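PDB 2FEX: conserved hypothetical protein, which is of unknown function but belongs to the DJ-1/PfpI family, whose flavodoxin-like fold recurs in chaperone, protease-like and glyoxalase-like members. Local coordinates for residues A[111-115]-A[116-120]. Residues are numbered along the deposited sequence; the frame is centred on the assembly and turned at random. Where two conformers were deposited one is given.
Sequences GVLND and VAHTG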
ATOM      1  N   GLY A 111     -12.771  12.149 -20.826  1.00 17.68           N
ATOM      2  CA  GLY A 111     -14.009  12.947 -20.797  1.00 18.85           C
ATOM      3  C   GLY A 111     -14.954  12.628 -19.636  1.00 17.92           C
ATOM      4  O   GLY A 111     -15.949  13.364 -19.432  1.00 18.46           O
ATOM      5  N   VAL A 112     -14.662  11.565 -18.863  1.00 18.08           N
ATOM      6  CA  VAL A 112     -15.589  11.102 -17.832  0.50 17.18           C
ATOM      7  C   VAL A 112     -15.745  12.093 -16.656  1.00 18.01           C
ATOM      8  O   VAL A 112     -16.683  11.997 -15.845  1.00 18.86           O
ATOM      9  CB  VAL A 112     -15.184   9.690 -17.339  0.50 17.53           C
ATOM     10  CG1 VAL A 112     -13.955   9.738 -16.401  0.50 16.58           C
ATOM     11  CG2 VAL A 112     -16.353   9.007 -16.699  0.50 16.62           C
ATOM     12  N   LEU A 113     -14.789  13.026 -16.531  1.00 16.02           N
ATOM     13  CA  LEU A 113     -14.901  14.023 -15.442  1.00 16.08           C
ATOM     14  C   LEU A 113     -15.620  15.308 -15.893  1.00 17.89           C
ATOM     15  O   LEU A 113     -15.670  16.267 -15.146  1.00 18.37           O
ATOM     16  CB  LEU A 113     -13.517  14.372 -14.877  1.00 16.79           C
ATOM     17  CG  LEU A 113     -12.673  13.189 -14.472  1.00 15.18           C
ATOM     18  CD1 LEU A 113     -11.322  13.632 -13.834  1.00 15.07           C
ATOM     19  CD2 LEU A 113     -13.478  12.267 -13.532  1.00 15.53           C
ATOM     20  N   ASN A 114     -16.123  15.354 -17.139  1.00 18.18           N
ATOM     21  CA  ASN A 114     -16.664  16.638 -17.662  1.00 20.08           C
ATOM     22  C   ASN A 114     -17.921  17.143 -16.933  1.00 20.39           C
ATOM     23  O   ASN A 114     -18.160  18.363 -16.875  1.00 20.84           O
ATOM     24  CB  ASN A 114     -16.984  16.524 -19.145  1.00 19.28           C
ATOM     25  CG  ASN A 114     -15.731  16.427 -20.038  1.00 20.43           C
ATOM     26  OD1 ASN A 114     -14.579  16.477 -19.565  1.00 21.08           O
ATOM     27  ND2 ASN A 114     -15.968  16.228 -21.370  1.00 23.43           N
ATOM     28  N   ASP A 115     -18.716  16.186 -16.441  1.00 20.74           N
ATOM     29  CA  ASP A 115     -20.078  16.323 -15.981  0.50 23.25           C
ATOM     30  C   ASP A 115     -20.287  15.932 -14.502  1.00 22.83           C
ATOM     31  O   ASP A 115     -21.425  15.833 -14.057  1.00 23.86           O
ATOM     32  CB  ASP A 115     -20.927  15.372 -16.854  0.50 23.47           C
ATOM     33  CG  ASP A 115     -20.462  13.874 -16.769  0.50 25.14           C
ATOM     34  OD1 ASP A 115     -19.225  13.516 -16.630  0.50 20.54           O
ATOM     35  OD2 ASP A 115     -21.379  13.015 -16.862  0.50 30.68           O
ATOM     36  N   VAL A 116     -19.211  15.604 -13.788  1.00 21.28           N
ATOM     37  CA  VAL A 116     -19.323  15.160 -12.401  1.00 19.62           C
ATOM     38  C   VAL A 116     -18.343  15.894 -11.525  1.00 18.75           C
ATOM     39  O   VAL A 116     -17.256  16.284 -11.983  1.00 19.08           O
ATOM     40  CB  VAL A 116     -19.084  13.635 -12.241  1.00 18.58           C
ATOM     41  CG1 VAL A 116     -20.231  12.871 -12.959  1.00 21.82           C
ATOM     42  CG2 VAL A 116     -17.697  13.227 -12.782  1.00 17.09           C
ATOM     43  N   ALA A 117     -18.703  16.024 -10.251  1.00 18.13           N
ATOM     44  CA  ALA A 117     -17.785  16.582  -9.260  1.00 17.06           C
ATOM     45  C   ALA A 117     -16.613  15.597  -9.130  1.00 16.47           C
ATOM     46  O   ALA A 117     -16.809  14.369  -9.207  1.00 16.38           O
ATOM     47  CB  ALA A 117     -18.492  16.786  -7.915  1.00 19.70           C
ATOM     48  N   HIS A 118     -15.403  16.139  -8.965  1.00 14.68           N
ATOM     49  CA  HIS A 118     -14.190  15.278  -8.917  1.00 14.85           C
ATOM     50  C   HIS A 118     -13.031  16.076  -8.320  1.00 14.39           C
ATOM     51  O   HIS A 118     -13.151  17.275  -8.072  1.00 15.35           O
ATOM     52  CB  HIS A 118     -13.806  14.845 -10.328  1.00 13.97           C
ATOM     53  CG  HIS A 118     -13.517  16.011 -11.244  1.00 13.27           C
ATOM     54  ND1 HIS A 118     -14.487  16.622 -12.019  1.00 17.10           N
ATOM     55  CD2 HIS A 118     -12.374  16.706 -11.444  1.00 15.18           C
ATOM     56  CE1 HIS A 118     -13.957  17.670 -12.637  1.00 17.28           C
ATOM     57  NE2 HIS A 118     -12.676  17.753 -12.294  1.00 16.46           N
ATOM     58  N   THR A 119     -11.917  15.383  -8.071  1.00 14.02           N
ATOM     59  CA  THR A 119     -10.710  16.047  -7.648  1.00 14.09           C
ATOM     60  C   THR A 119      -9.534  15.294  -8.317  1.00 13.54           C
ATOM     61  O   THR A 119      -9.731  14.535  -9.297  1.00 14.28           O
ATOM     62  CB  THR A 119     -10.589  16.107  -6.108  1.00 14.56           C
ATOM     63  OG1 THR A 119      -9.514  16.987  -5.707  1.00 14.87           O
ATOM     64  CG2 THR A 119     -10.415  14.677  -5.500  1.00 14.55           C
ATOM     65  N   GLY A 120      -8.330  15.598  -7.849  1.00 13.31           N
ATOM     66  CA  GLY A 120      -7.119  15.039  -8.503  1.00 13.75           C
ATOM     67  C   GLY A 120      -5.928  15.516  -7.702  1.00 13.35           C
ATOM     68  O   GLY A 120      -6.058  16.087  -6.569  1.00 13.41           O
TER
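Val-116 CG2 packs against the turn just before it, 3.5 Å from Val-112 O and near Leu-113 CA. That methyl sits between the backbone N and the carbonyl carbon of its own residue, which directs it at the turn. In the conformer given for Asp-115, the other methyl, CG1, lies beside the carboxylate. The amide N of Val-116 is buried here without a partner. Val-116 O, in contrast, accepts a hydrogen bond from His-118 ND1, 2.8 Å away. The N-H...O angle is 161°, and the oxygen lies close to the imidazole plane, at the ring edge.

The turn itself is a type I beta turn from Gly-111 to Asn-114, closed by Asn-114 N bonding to Gly-111 O. It follows helix 102-109 of the DJ-1/PfpI fold, and Gly-111, with positive phi, is where the chain leaves the helical conformation. The loop then runs on beside strands 145-147 and 150-153 toward helix 123-127. Ala-117 faces away from the turn and touches Val-145, while its N bonds to Asp-147.

The His-118 side chain points back to Leu-113. Its CG lies between the backbone N and the carbonyl carbon (chi1 59°), which turns one ring face to Leu-113 CB. Leu-113 CB makes a CH-pi contact over that face, 3.9 Å from the centroid of the His-118 ring. Leu-113 CD1 lies 4.0 Å from His-118 CD2. The ND1 bond to Val-116 and the NE2 bond to Tyr-132 OH together limit rotation of the imidazole.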